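Local coordinates for synaptonemal complex protein 2 (Mus musculus, PDB 5IWZ) that forms a major part of the axial and lateral elements of the synaptonemal complex in meiotic prophase and is required for normal chromosome synapsis and fertility, at residues K278-F290 against L304-H316. Residues are numbered along the deposited sequence; the frame is centred on the assembly and turned at random.
Sequences KRRVYTFPCLSAF and LEEFWIDFNLGSH
Phe284 turns the edge of its ring toward the face of Phe311, an offset edge-to-face pair with centroids 5.5 Å apart and planes at 72°; the closest carbons are Phe284 CD2 and Phe311 CE2. Toward the start of strand 281-285, Leu313 CD2 meets the rim of the Tyr282 ring in its plane, 3.9 Å from CE2, while Leu313 CB sits over the centre of the Arg280 guanidinium. On the other face, Thr283 OG1 gives Asp310 OD1 a very short hydrogen bond of 2.5 Å; with OG1 beside the backbone N (chi1 -65°), the methyl CG2 falls anti to that N and reaches Trp308 CE3, 3.6 Å off. Next to Pro285, Cys286 SG comes obliquely to the Phe307 ring, 3.7 Å from CE2, and Ala289 CB lies at the ring's edge. Replacing Phe307 with alanine is likely to open a gap beside Cys286 and Ala289 and take away the ring that the sulfur leans on. Behind these side chains runs an antiparallel ladder: Tyr282 and Phe311 exchange both backbone bonds, as do Phe284 and Ile309, and Leu313 N to Arg280 O and Cys286 N to Phe307 O extend it at the two ends. Strand 281-285 is the outermost strand, within this chain, of a four-stranded antiparallel sheet in the Spt16M-like domain, with 308-312 joined on to 317-321. Helix 383-390 packs against Tyr282, Phe284 and Phe311, whereas helix 260-274 meets the Thr283 face, where its Arg265 forms a salt bridge with Asp310 OD2. Beyond Cys286 the chain crosses into the second sheet, pairing with strand 372-378.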
ATOM      1  N   LYS A 278      19.350 -13.792  10.679  1.00 41.17           N
ATOM      2  CA  LYS A 278      19.239 -13.081   9.419  1.00 38.47           C
ATOM      3  C   LYS A 278      17.822 -12.594   9.132  1.00 41.52           C
ATOM      4  O   LYS A 278      17.640 -11.787   8.213  1.00 46.63           O
ATOM      5  CB  LYS A 278      19.710 -13.985   8.272  1.00 37.17           C
ATOM      6  CG  LYS A 278      21.195 -13.919   7.982  1.00 43.69           C
ATOM      7  CD  LYS A 278      21.534 -12.551   7.395  1.00 62.73           C
ATOM      8  CE  LYS A 278      22.120 -12.680   5.985  1.00 67.74           C
ATOM      9  NZ  LYS A 278      22.819 -11.450   5.522  1.00 67.74           N
ATOM     10  N   ARG A 279      16.822 -13.070   9.877  1.00 38.52           N
ATOM     11  CA  ARG A 279      15.444 -12.681   9.599  1.00 42.46           C
ATOM     12  C   ARG A 279      15.268 -11.184   9.810  1.00 36.22           C
ATOM     13  O   ARG A 279      15.997 -10.546  10.578  1.00 40.64           O
ATOM     14  CB  ARG A 279      14.459 -13.446  10.488  1.00 36.92           C
ATOM     15  CG  ARG A 279      14.398 -12.952  11.928  1.00 34.36           C
ATOM     16  CD  ARG A 279      14.318 -14.126  12.892  1.00 49.16           C
ATOM     17  NE  ARG A 279      12.995 -14.716  12.970  1.00 59.68           N
ATOM     18  CZ  ARG A 279      12.678 -15.713  13.787  1.00 58.92           C
ATOM     19  NH1 ARG A 279      13.605 -16.253  14.571  1.00 51.79           N
ATOM     20  NH2 ARG A 279      11.439 -16.175  13.803  1.00 63.07           N
ATOM     21  N   ARG A 280      14.289 -10.624   9.111  1.00 33.54           N
ATOM     22  CA  ARG A 280      13.956  -9.221   9.252  1.00 33.43           C
ATOM     23  C   ARG A 280      12.537  -9.009   9.757  1.00 29.09           C
ATOM     24  O   ARG A 280      12.078  -7.857   9.825  1.00 27.56           O
ATOM     25  CB  ARG A 280      14.173  -8.502   7.911  1.00 30.74           C
ATOM     26  CG  ARG A 280      15.566  -8.652   7.337  1.00 36.26           C
ATOM     27  CD  ARG A 280      16.613  -7.890   8.121  1.00 44.36           C
ATOM     28  NE  ARG A 280      16.411  -6.445   8.026  1.00 51.80           N
ATOM     29  CZ  ARG A 280      16.989  -5.560   8.832  1.00 53.89           C
ATOM     30  NH1 ARG A 280      17.803  -5.978   9.794  1.00 58.62           N
ATOM     31  NH2 ARG A 280      16.747  -4.265   8.687  1.00 47.02           N
ATOM     32  N   VAL A 281      11.827 -10.088  10.099  1.00 33.15           N
ATOM     33  CA  VAL A 281      10.528 -10.031  10.760  1.00 29.63           C
ATOM     34  C   VAL A 281      10.571 -11.009  11.931  1.00 33.84           C
ATOM     35  O   VAL A 281      10.782 -12.207  11.725  1.00 32.52           O
ATOM     36  CB  VAL A 281       9.373 -10.387   9.811  1.00 25.17           C
ATOM     37  CG1 VAL A 281       8.065 -10.418  10.571  1.00 22.81           C
ATOM     38  CG2 VAL A 281       9.290  -9.384   8.660  1.00 28.41           C
ATOM     39  N   TYR A 282      10.365 -10.500  13.147  1.00 27.32           N
ATOM     40  CA  TYR A 282      10.260 -11.308  14.350  1.00 27.21           C
ATOM     41  C   TYR A 282       8.798 -11.391  14.740  1.00 28.23           C
ATOM     42  O   TYR A 282       8.166 -10.363  15.017  1.00 26.01           O
ATOM     43  CB  TYR A 282      11.077 -10.706  15.493  1.00 31.32           C
ATOM     44  CG  TYR A 282      12.533 -11.081  15.457  1.00 34.52           C
ATOM     45  CD1 TYR A 282      13.013 -12.170  16.180  1.00 34.97           C
ATOM     46  CD2 TYR A 282      13.429 -10.349  14.700  1.00 33.79           C
ATOM     47  CE1 TYR A 282      14.357 -12.521  16.139  1.00 33.51           C
ATOM     48  CE2 TYR A 282      14.771 -10.693  14.651  1.00 36.22           C
ATOM     49  CZ  TYR A 282      15.229 -11.782  15.371  1.00 34.00           C
ATOM     50  OH  TYR A 282      16.567 -12.109  15.316  1.00 40.83           O
ATOM     51  N   THR A 283       8.267 -12.609  14.773  1.00 24.52           N
ATOM     52  CA  THR A 283       6.877 -12.860  15.137  1.00 28.59           C
ATOM     53  C   THR A 283       6.808 -13.577  16.487  1.00 31.68           C
ATOM     54  O   THR A 283       7.350 -14.671  16.634  1.00 31.67           O
ATOM     55  CB  THR A 283       6.199 -13.687  14.051  1.00 25.46           C
ATOM     56  OG1 THR A 283       6.151 -12.915  12.844  1.00 29.20           O
ATOM     57  CG2 THR A 283       4.803 -14.063  14.469  1.00 23.60           C
ATOM     58  N   PHE A 284       6.139 -12.947  17.486  1.00 31.35           N
ATOM     59  CA  PHE A 284       5.987 -13.561  18.801  1.00 32.92           C
ATOM     60  C   PHE A 284       4.522 -13.860  19.086  1.00 28.05           C
ATOM     61  O   PHE A 284       3.653 -13.044  18.755  1.00 30.15           O
ATOM     62  CB  PHE A 284       6.510 -12.653  19.934  1.00 27.41           C
ATOM     63  CG  PHE A 284       8.002 -12.454  19.924  1.00 32.22           C
ATOM     64  CD1 PHE A 284       8.858 -13.524  20.061  1.00 37.32           C
ATOM     65  CD2 PHE A 284       8.543 -11.188  19.782  1.00 42.31           C
ATOM     66  CE1 PHE A 284      10.230 -13.344  20.056  1.00 40.81           C
ATOM     67  CE2 PHE A 284       9.917 -10.998  19.776  1.00 45.04           C
ATOM     68  CZ  PHE A 284      10.758 -12.082  19.914  1.00 43.24           C
ATOM     69  N   PRO A 285       4.216 -14.980  19.738  1.00 28.74           N
ATOM     70  CA  PRO A 285       2.872 -15.149  20.285  1.00 25.76           C
ATOM     71  C   PRO A 285       2.679 -14.211  21.458  1.00 29.04           C
ATOM     72  O   PRO A 285       3.615 -13.885  22.195  1.00 28.11           O
ATOM     73  CB  PRO A 285       2.841 -16.621  20.719  1.00 31.13           C
ATOM     74  CG  PRO A 285       4.261 -16.944  21.040  1.00 28.45           C
ATOM     75  CD  PRO A 285       5.114 -16.090  20.116  1.00 29.49           C
ATOM     76  N   CYS A 286       1.452 -13.740  21.602  1.00 27.11           N
ATOM     77  CA  CYS A 286       1.103 -12.732  22.588  1.00 24.36           C
ATOM     78  C   CYS A 286      -0.045 -13.247  23.451  1.00 29.37           C
ATOM     79  O   CYS A 286      -0.958 -13.915  22.951  1.00 28.21           O
ATOM     80  CB  CYS A 286       0.715 -11.427  21.892  1.00 24.79           C
ATOM     81  SG  CYS A 286       0.065 -10.134  22.953  1.00 30.46           S
ATOM     82  N   LEU A 287       0.022 -12.959  24.748  1.00 27.17           N
ATOM     83  CA  LEU A 287      -0.978 -13.475  25.679  1.00 30.56           C
ATOM     84  C   LEU A 287      -2.264 -12.657  25.630  1.00 28.75           C
ATOM     85  O   LEU A 287      -3.360 -13.227  25.635  1.00 31.67           O
ATOM     86  CB  LEU A 287      -0.410 -13.481  27.107  1.00 26.98           C
ATOM     87  CG  LEU A 287       0.890 -14.282  27.249  1.00 29.38           C
ATOM     88  CD1 LEU A 287       1.543 -14.035  28.614  1.00 28.51           C
ATOM     89  CD2 LEU A 287       0.614 -15.796  27.039  1.00 28.44           C
ATOM     90  N   SER A 288      -2.144 -11.329  25.597  1.00 24.77           N
ATOM     91  CA  SER A 288      -3.262 -10.393  25.534  1.00 27.70           C
ATOM     92  C   SER A 288      -2.728  -9.001  25.204  1.00 32.41           C
ATOM     93  O   SER A 288      -1.587  -8.659  25.537  1.00 31.72           O
ATOM     94  CB  SER A 288      -4.051 -10.359  26.853  1.00 36.24           C
ATOM     95  OG  SER A 288      -3.211  -9.996  27.928  1.00 41.06           O
ATOM     96  N   ALA A 289      -3.563  -8.205  24.536  1.00 32.83           N
ATOM     97  CA  ALA A 289      -3.201  -6.854  24.138  1.00 29.25           C
ATOM     98  C   ALA A 289      -4.302  -5.903  24.565  1.00 26.33           C
ATOM     99  O   ALA A 289      -5.474  -6.285  24.595  1.00 29.01           O
ATOM    100  CB  ALA A 289      -2.971  -6.754  22.626  1.00 23.28           C
ATOM    101  N   PHE A 290      -3.904  -4.670  24.924  1.00 25.85           N
ATOM    102  CA  PHE A 290      -4.790  -3.620  25.422  1.00 32.13           C
ATOM    103  C   PHE A 290      -4.489  -2.276  24.759  1.00 32.00           C
ATOM    104  O   PHE A 290      -3.326  -1.904  24.583  1.00 28.54           O
ATOM    105  CB  PHE A 290      -4.660  -3.444  26.947  1.00 29.41           C
ATOM    106  CG  PHE A 290      -5.189  -4.611  27.726  1.00 31.96           C
ATOM    107  CD1 PHE A 290      -6.436  -4.549  28.325  1.00 28.59           C
ATOM    108  CD2 PHE A 290      -4.460  -5.792  27.822  1.00 29.12           C
ATOM    109  CE1 PHE A 290      -6.939  -5.639  29.026  1.00 33.55           C
ATOM    110  CE2 PHE A 290      -4.959  -6.888  28.525  1.00 32.57           C
ATOM    111  CZ  PHE A 290      -6.197  -6.810  29.128  1.00 34.88           C
ATOM    112  N   LEU A 304      -5.161 -20.625  13.568  1.00 62.83           N
ATOM    113  CA  LEU A 304      -4.125 -19.590  13.618  1.00 57.31           C
ATOM    114  C   LEU A 304      -3.787 -20.171  14.988  1.00 53.13           C
ATOM    115  O   LEU A 304      -4.653 -20.266  15.866  1.00 44.25           O
ATOM    116  CB  LEU A 304      -4.930 -18.288  13.746  1.00 52.65           C
ATOM    117  N   GLU A 305      -2.529 -20.578  15.178  1.00 46.17           N
ATOM    118  CA  GLU A 305      -2.169 -21.283  16.404  1.00 53.37           C
ATOM    119  C   GLU A 305      -2.114 -20.339  17.596  1.00 50.80           C
ATOM    120  O   GLU A 305      -2.333 -20.769  18.736  1.00 46.16           O
ATOM    121  CB  GLU A 305      -0.828 -21.998  16.226  1.00 56.49           C
ATOM    122  N   GLU A 306      -1.829 -19.060  17.352  1.00 39.40           N
ATOM    123  CA  GLU A 306      -1.559 -18.101  18.407  1.00 38.88           C
ATOM    124  C   GLU A 306      -2.037 -16.723  17.965  1.00 36.09           C
ATOM    125  O   GLU A 306      -2.319 -16.485  16.791  1.00 41.71           O
ATOM    126  CB  GLU A 306      -0.063 -18.045  18.743  1.00 39.90           C
ATOM    127  CG  GLU A 306       0.555 -19.358  19.179  1.00 36.63           C
ATOM    128  CD  GLU A 306       0.276 -19.695  20.634  1.00 35.64           C
ATOM    129  OE1 GLU A 306      -0.345 -18.881  21.350  1.00 41.38           O
ATOM    130  OE2 GLU A 306       0.682 -20.789  21.064  1.00 41.78           O
ATOM    131  N   PHE A 307      -2.119 -15.821  18.937  1.00 31.69           N
ATOM    132  CA  PHE A 307      -2.304 -14.383  18.732  1.00 27.71           C
ATOM    133  C   PHE A 307      -0.932 -13.813  18.392  1.00 33.87           C
ATOM    134  O   PHE A 307      -0.087 -13.646  19.273  1.00 33.93           O
ATOM    135  CB  PHE A 307      -2.896 -13.772  19.999  1.00 30.65           C
ATOM    136  CG  PHE A 307      -3.067 -12.276  19.970  1.00 38.52           C
ATOM    137  CD1 PHE A 307      -3.346 -11.598  18.793  1.00 35.57           C
ATOM    138  CD2 PHE A 307      -2.975 -11.547  21.145  1.00 42.17           C
ATOM    139  CE1 PHE A 307      -3.517 -10.222  18.794  1.00 32.81           C
ATOM    140  CE2 PHE A 307      -3.145 -10.169  21.150  1.00 38.07           C
ATOM    141  CZ  PHE A 307      -3.410  -9.503  19.966  1.00 31.26           C
ATOM    142  N   TRP A 308      -0.683 -13.552  17.105  1.00 34.00           N
ATOM    143  CA  TRP A 308       0.651 -13.205  16.622  1.00 27.76           C
ATOM    144  C   TRP A 308       0.874 -11.689  16.608  1.00 27.48           C
ATOM    145  O   TRP A 308      -0.018 -10.928  16.233  1.00 25.93           O
ATOM    146  CB  TRP A 308       0.854 -13.756  15.208  1.00 30.27           C
ATOM    147  CG  TRP A 308       0.776 -15.270  15.051  1.00 35.10           C
ATOM    148  CD1 TRP A 308      -0.119 -15.971  14.281  1.00 27.24           C
ATOM    149  CD2 TRP A 308       1.648 -16.249  15.638  1.00 32.49           C
ATOM    150  NE1 TRP A 308       0.140 -17.322  14.363  1.00 32.38           N
ATOM    151  CE2 TRP A 308       1.215 -17.521  15.189  1.00 31.72           C
ATOM    152  CE3 TRP A 308       2.746 -16.175  16.501  1.00 31.31           C
ATOM    153  CZ2 TRP A 308       1.843 -18.710  15.569  1.00 31.46           C
ATOM    154  CZ3 TRP A 308       3.368 -17.362  16.886  1.00 32.36           C
ATOM    155  CH2 TRP A 308       2.914 -18.613  16.415  1.00 33.84           C
ATOM    156  N   ILE A 309       2.080 -11.261  17.001  1.00 22.95           N
ATOM    157  CA  ILE A 309       2.543  -9.878  16.888  1.00 24.73           C
ATOM    158  C   ILE A 309       3.804  -9.886  16.030  1.00 29.34           C
ATOM    159  O   ILE A 309       4.727 -10.665  16.296  1.00 26.07           O
ATOM    160  CB  ILE A 309       2.855  -9.237  18.258  1.00 23.82           C
ATOM    161  CG1 ILE A 309       1.718  -9.439  19.260  1.00 28.34           C
ATOM    162  CG2 ILE A 309       3.214  -7.739  18.093  1.00 19.59           C
ATOM    163  CD1 ILE A 309       0.429  -8.692  18.954  1.00 30.62           C
ATOM    164  N   ASP A 310       3.858  -9.003  15.026  1.00 25.48           N
ATOM    165  CA  ASP A 310       4.951  -8.970  14.056  1.00 25.79           C
ATOM    166  C   ASP A 310       5.800  -7.734  14.295  1.00 25.32           C
ATOM    167  O   ASP A 310       5.282  -6.613  14.306  1.00 20.85           O
ATOM    168  CB  ASP A 310       4.408  -8.993  12.631  1.00 29.43           C
ATOM    169  CG  ASP A 310       3.643 -10.259  12.355  1.00 29.03           C
ATOM    170  OD1 ASP A 310       4.224 -11.349  12.563  1.00 34.49           O
ATOM    171  OD2 ASP A 310       2.441 -10.172  12.030  1.00 27.58           O
ATOM    172  N   PHE A 311       7.088  -7.956  14.528  1.00 25.35           N
ATOM    173  CA  PHE A 311       8.071  -6.902  14.742  1.00 21.86           C
ATOM    174  C   PHE A 311       8.852  -6.764  13.446  1.00 26.83           C
ATOM    175  O   PHE A 311       9.603  -7.669  13.080  1.00 25.75           O
ATOM    176  CB  PHE A 311       9.002  -7.250  15.903  1.00 23.46           C
ATOM    177  CG  PHE A 311       8.342  -7.220  17.259  1.00 23.13           C
ATOM    178  CD1 PHE A 311       8.596  -6.177  18.152  1.00 27.12           C
ATOM    179  CD2 PHE A 311       7.495  -8.247  17.659  1.00 25.67           C
ATOM    180  CE1 PHE A 311       8.001  -6.149  19.413  1.00 28.00           C
ATOM    181  CE2 PHE A 311       6.905  -8.229  18.921  1.00 32.88           C
ATOM    182  CZ  PHE A 311       7.157  -7.187  19.799  1.00 29.99           C
ATOM    183  N   ASN A 312       8.692  -5.631  12.765  1.00 30.69           N
ATOM    184  CA  ASN A 312       9.141  -5.473  11.379  1.00 25.90           C
ATOM    185  C   ASN A 312      10.407  -4.631  11.327  1.00 28.21           C
ATOM    186  O   ASN A 312      10.351  -3.405  11.422  1.00 27.99           O
ATOM    187  CB  ASN A 312       8.025  -4.852  10.550  1.00 23.84           C
ATOM    188  CG  ASN A 312       6.787  -5.724  10.537  1.00 26.25           C
ATOM    189  OD1 ASN A 312       6.834  -6.890  10.109  1.00 22.21           O
ATOM    190  ND2 ASN A 312       5.673  -5.181  11.036  1.00 26.25           N
ATOM    191  N   LEU A 313      11.552  -5.297  11.141  1.00 28.18           N
ATOM    192  CA  LEU A 313      12.844  -4.621  11.224  1.00 30.10           C
ATOM    193  C   LEU A 313      13.124  -3.758  10.001  1.00 35.59           C
ATOM    194  O   LEU A 313      13.890  -2.789  10.086  1.00 37.46           O
ATOM    195  CB  LEU A 313      13.965  -5.647  11.394  1.00 33.38           C
ATOM    196  CG  LEU A 313      14.269  -6.215  12.778  1.00 42.57           C
ATOM    197  CD1 LEU A 313      13.000  -6.639  13.531  1.00 39.53           C
ATOM    198  CD2 LEU A 313      15.232  -7.406  12.611  1.00 43.94           C
ATOM    199  N   GLY A 314      12.529  -4.081   8.860  1.00 28.28           N
ATOM    200  CA  GLY A 314      12.735  -3.241   7.694  1.00 35.40           C
ATOM    201  C   GLY A 314      11.949  -1.948   7.774  1.00 40.34           C
ATOM    202  O   GLY A 314      12.468  -0.868   7.475  1.00 43.28           O
ATOM    203  N   SER A 315      10.688  -2.037   8.177  1.00 30.48           N
ATOM    204  CA  SER A 315       9.800  -0.890   8.189  1.00 32.25           C
ATOM    205  C   SER A 315       9.734  -0.199   9.540  1.00 26.36           C
ATOM    206  O   SER A 315       9.071   0.839   9.653  1.00 21.47           O
ATOM    207  CB  SER A 315       8.403  -1.329   7.767  1.00 31.85           C
ATOM    208  OG  SER A 315       7.979  -2.398   8.589  1.00 39.99           O
ATOM    209  N   HIS A 316      10.378  -0.755  10.563  1.00 24.90           N
ATOM    210  CA  HIS A 316      10.397  -0.171  11.907  1.00 25.73           C
ATOM    211  C   HIS A 316       8.980   0.052  12.416  1.00 25.93           C
ATOM    212  O   HIS A 316       8.613   1.133  12.876  1.00 25.03           O
ATOM    213  CB  HIS A 316      11.224   1.116  11.936  1.00 28.40           C
ATOM    214  CG  HIS A 316      12.686   0.868  11.742  1.00 35.94           C
ATOM    215  ND1 HIS A 316      13.558   0.718  12.795  1.00 38.77           N
ATOM    216  CD2 HIS A 316      13.417   0.668  10.617  1.00 41.36           C
ATOM    217  CE1 HIS A 316      14.771   0.476  12.329  1.00 47.28           C
ATOM    218  NE2 HIS A 316      14.711   0.435  11.009  1.00 37.87           N
TER